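Local coordinates for ABC transporter substrate binding protein (Ribose) (Agrobacterium vitis, PDB 4WUT) that probably serves as the sugar-binding component of an ABC transporter and holds beta-D-fucopyranose here, at residues A[109-114]-A[279-284]. Numbering follows the deposited sequence.
With FCB (beta-D-fucopyranose), chain E.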
loop_
_atom_site.group_PDB
_atom_site.type_symbol
_atom_site.label_atom_id
_atom_site.label_comp_id
_atom_site.label_asym_id
_atom_site.label_seq_id
_atom_site.Cartn_x
_atom_site.Cartn_y
_atom_site.Cartn_z
ATOM N N PRO A 109 19.271 -12.723 5.470
ATOM C CA PRO A 109 18.290 -12.692 4.381
ATOM C C PRO A 109 17.283 -11.569 4.565
ATOM O O PRO A 109 16.826 -11.333 5.686
ATOM C CB PRO A 109 17.588 -14.045 4.496
ATOM C CG PRO A 109 18.551 -14.939 5.188
ATOM C CD PRO A 109 19.315 -14.034 6.136
ATOM N N VAL A 110 16.970 -10.875 3.480
ATOM C CA VAL A 110 15.995 -9.801 3.503
ATOM C C VAL A 110 14.979 -10.041 2.382
ATOM O O VAL A 110 15.344 -10.303 1.238
ATOM C CB VAL A 110 16.652 -8.425 3.300
ATOM C CG1 VAL A 110 15.592 -7.345 3.162
ATOM C CG2 VAL A 110 17.602 -8.083 4.466
ATOM N N VAL A 111 13.701 -9.984 2.726
ATOM C CA VAL A 111 12.647 -9.990 1.728
ATOM C C VAL A 111 11.898 -8.666 1.883
ATOM O O VAL A 111 11.633 -8.225 2.999
ATOM C CB VAL A 111 11.730 -11.194 1.922
ATOM C CG1 VAL A 111 10.469 -11.068 1.077
ATOM C CG2 VAL A 111 12.490 -12.467 1.597
ATOM N N ILE A 112 11.628 -8.020 0.750
ATOM C CA ILE A 112 10.912 -6.751 0.687
ATOM C C ILE A 112 9.452 -6.982 0.329
ATOM O O ILE A 112 9.141 -7.760 -0.600
ATOM C CB ILE A 112 11.562 -5.807 -0.344
ATOM C CG1 ILE A 112 13.055 -5.612 -0.022
ATOM C CG2 ILE A 112 10.829 -4.487 -0.433
ATOM C CD1 ILE A 112 13.344 -4.905 1.273
ATOM N N ILE A 113 8.554 -6.349 1.081
ATOM C CA ILE A 113 7.135 -6.404 0.766
ATOM C C ILE A 113 6.559 -5.019 0.514
ATOM O O ILE A 113 7.064 -4.013 1.047
ATOM C CB ILE A 113 6.327 -7.126 1.854
ATOM C CG1 ILE A 113 6.597 -6.497 3.223
ATOM C CG2 ILE A 113 6.630 -8.617 1.840
ATOM C CD1 ILE A 113 5.566 -6.860 4.263
ATOM N N ASP A 114 5.561 -4.983 -0.366
ATOM C CA ASP A 114 4.651 -3.851 -0.538
ATOM C C ASP A 114 5.212 -2.665 -1.311
ATOM O O ASP A 114 4.605 -2.199 -2.280
ATOM C CB ASP A 114 4.108 -3.360 0.803
ATOM C CG ASP A 114 3.264 -2.135 0.645
ATOM O OD1 ASP A 114 2.107 -2.266 0.178
ATOM O OD2 ASP A 114 3.747 -1.009 0.942
ATOM N N LEU A 279 11.582 -18.299 5.308
ATOM C CA LEU A 279 11.804 -19.644 5.829
ATOM C C LEU A 279 12.509 -20.514 4.783
ATOM O O LEU A 279 13.377 -21.308 5.122
ATOM C CB LEU A 279 10.481 -20.285 6.263
ATOM C CG LEU A 279 9.844 -19.640 7.503
ATOM C CD1 LEU A 279 8.465 -20.208 7.746
ATOM C CD2 LEU A 279 10.737 -19.825 8.732
ATOM N N LYS A 280 12.148 -20.351 3.513
ATOM C CA LYS A 280 12.837 -21.060 2.437
ATOM C C LYS A 280 14.295 -20.622 2.337
ATOM O O LYS A 280 15.194 -21.441 2.233
ATOM C CB LYS A 280 12.150 -20.821 1.094
ATOM C CG LYS A 280 10.821 -21.531 0.917
ATOM C CD LYS A 280 10.261 -21.221 -0.458
ATOM C CE LYS A 280 8.904 -21.864 -0.677
ATOM N NZ LYS A 280 9.031 -22.997 -1.617
ATOM N N LEU A 281 14.525 -19.318 2.366
ATOM C CA LEU A 281 15.883 -18.805 2.299
ATOM C C LEU A 281 16.722 -19.284 3.490
ATOM O O LEU A 281 17.931 -19.521 3.363
ATOM C CB LEU A 281 15.853 -17.278 2.241
ATOM C CG LEU A 281 15.271 -16.677 0.969
ATOM C CD1 LEU A 281 14.939 -15.192 1.131
ATOM C CD2 LEU A 281 16.223 -16.881 -0.188
ATOM N N LEU A 282 16.096 -19.405 4.655
ATOM C CA LEU A 282 16.816 -19.855 5.850
ATOM C C LEU A 282 17.195 -21.331 5.726
ATOM O O LEU A 282 18.111 -21.799 6.397
ATOM C CB LEU A 282 15.980 -19.610 7.103
ATOM C CG LEU A 282 15.900 -18.143 7.550
ATOM C CD1 LEU A 282 14.760 -17.889 8.534
ATOM C CD2 LEU A 282 17.222 -17.732 8.163
ATOM N N SER A 283 16.488 -22.057 4.866
ATOM C CA SER A 283 16.849 -23.437 4.526
ATOM C C SER A 283 17.647 -23.514 3.217
ATOM O O SER A 283 17.740 -24.586 2.595
ATOM C CB SER A 283 15.589 -24.301 4.424
ATOM O OG SER A 283 15.074 -24.610 5.707
ATOM N N LYS A 284 18.228 -22.384 2.814
ATOM C CA LYS A 284 19.091 -22.307 1.633
ATOM C C LYS A 284 18.423 -22.877 0.380
ATOM O O LYS A 284 19.072 -23.484 -0.472
ATOM C CB LYS A 284 20.428 -23.008 1.911
ATOM C CG LYS A 284 20.989 -22.689 3.307
ATOM C CD LYS A 284 22.514 -22.808 3.374
ATOM C CE LYS A 284 23.039 -22.507 4.782
ATOM N NZ LYS A 284 23.513 -23.737 5.482
HETATM C C1 FCB E . -1.228 0.499 1.274
HETATM C C2 FCB E . 0.171 0.739 0.722
HETATM C C3 FCB E . 1.162 0.691 1.752
HETATM C C4 FCB E . 0.791 1.646 2.917
HETATM C C5 FCB E . -0.663 1.267 3.313
HETATM C C6 FCB E . -1.202 2.138 4.485
HETATM O O1 FCB E . -2.076 0.873 0.295
HETATM O O2 FCB E . 0.420 -0.333 -0.228
HETATM O O3 FCB E . 2.416 1.085 1.139
HETATM O O4 FCB E . 0.920 3.035 2.524
HETATM O O5 FCB E . -1.506 1.476 2.267
#
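The puckered Pro109 ring meets the helix through neighbouring ring carbons: its CB lies 4.3 Å from Leu281 CB, and its CG lies 4.3 Å from Leu282 CD2. The flat group here, the Asp114 carboxylate at the far end of the strand, points its two oxygens at the sugar instead. It accepts one hydroxyl on each oxygen, FCB O2 to OD1 at 2.6 Å and FCB O3 to OD2 at a very short 2.5 Å, so two bonds fix its rotation. Back at the helix end, Leu281 carries its CG anti to the carbonyl carbon (chi1 -67°) and sends CD1 past the proline to Val111 CG2, 3.7 Å away. These side chains cross obliquely, and the join is wholly apolar. Just beyond, a Schellman motif ends the helix: Lys284, with positive phi, gives its N to Leu281 O, and Glu285 N reaches Lys280 O. Helix 267-282 runs along strand 110-113 in the opposite sense: Leu278 also touches Pro109 and Val111, while Met270 packs on Asp114 at the sugar end. The strand itself lies between parallel strands 85-88 and 127-130 in one lobe of the periplasmic binding protein fold.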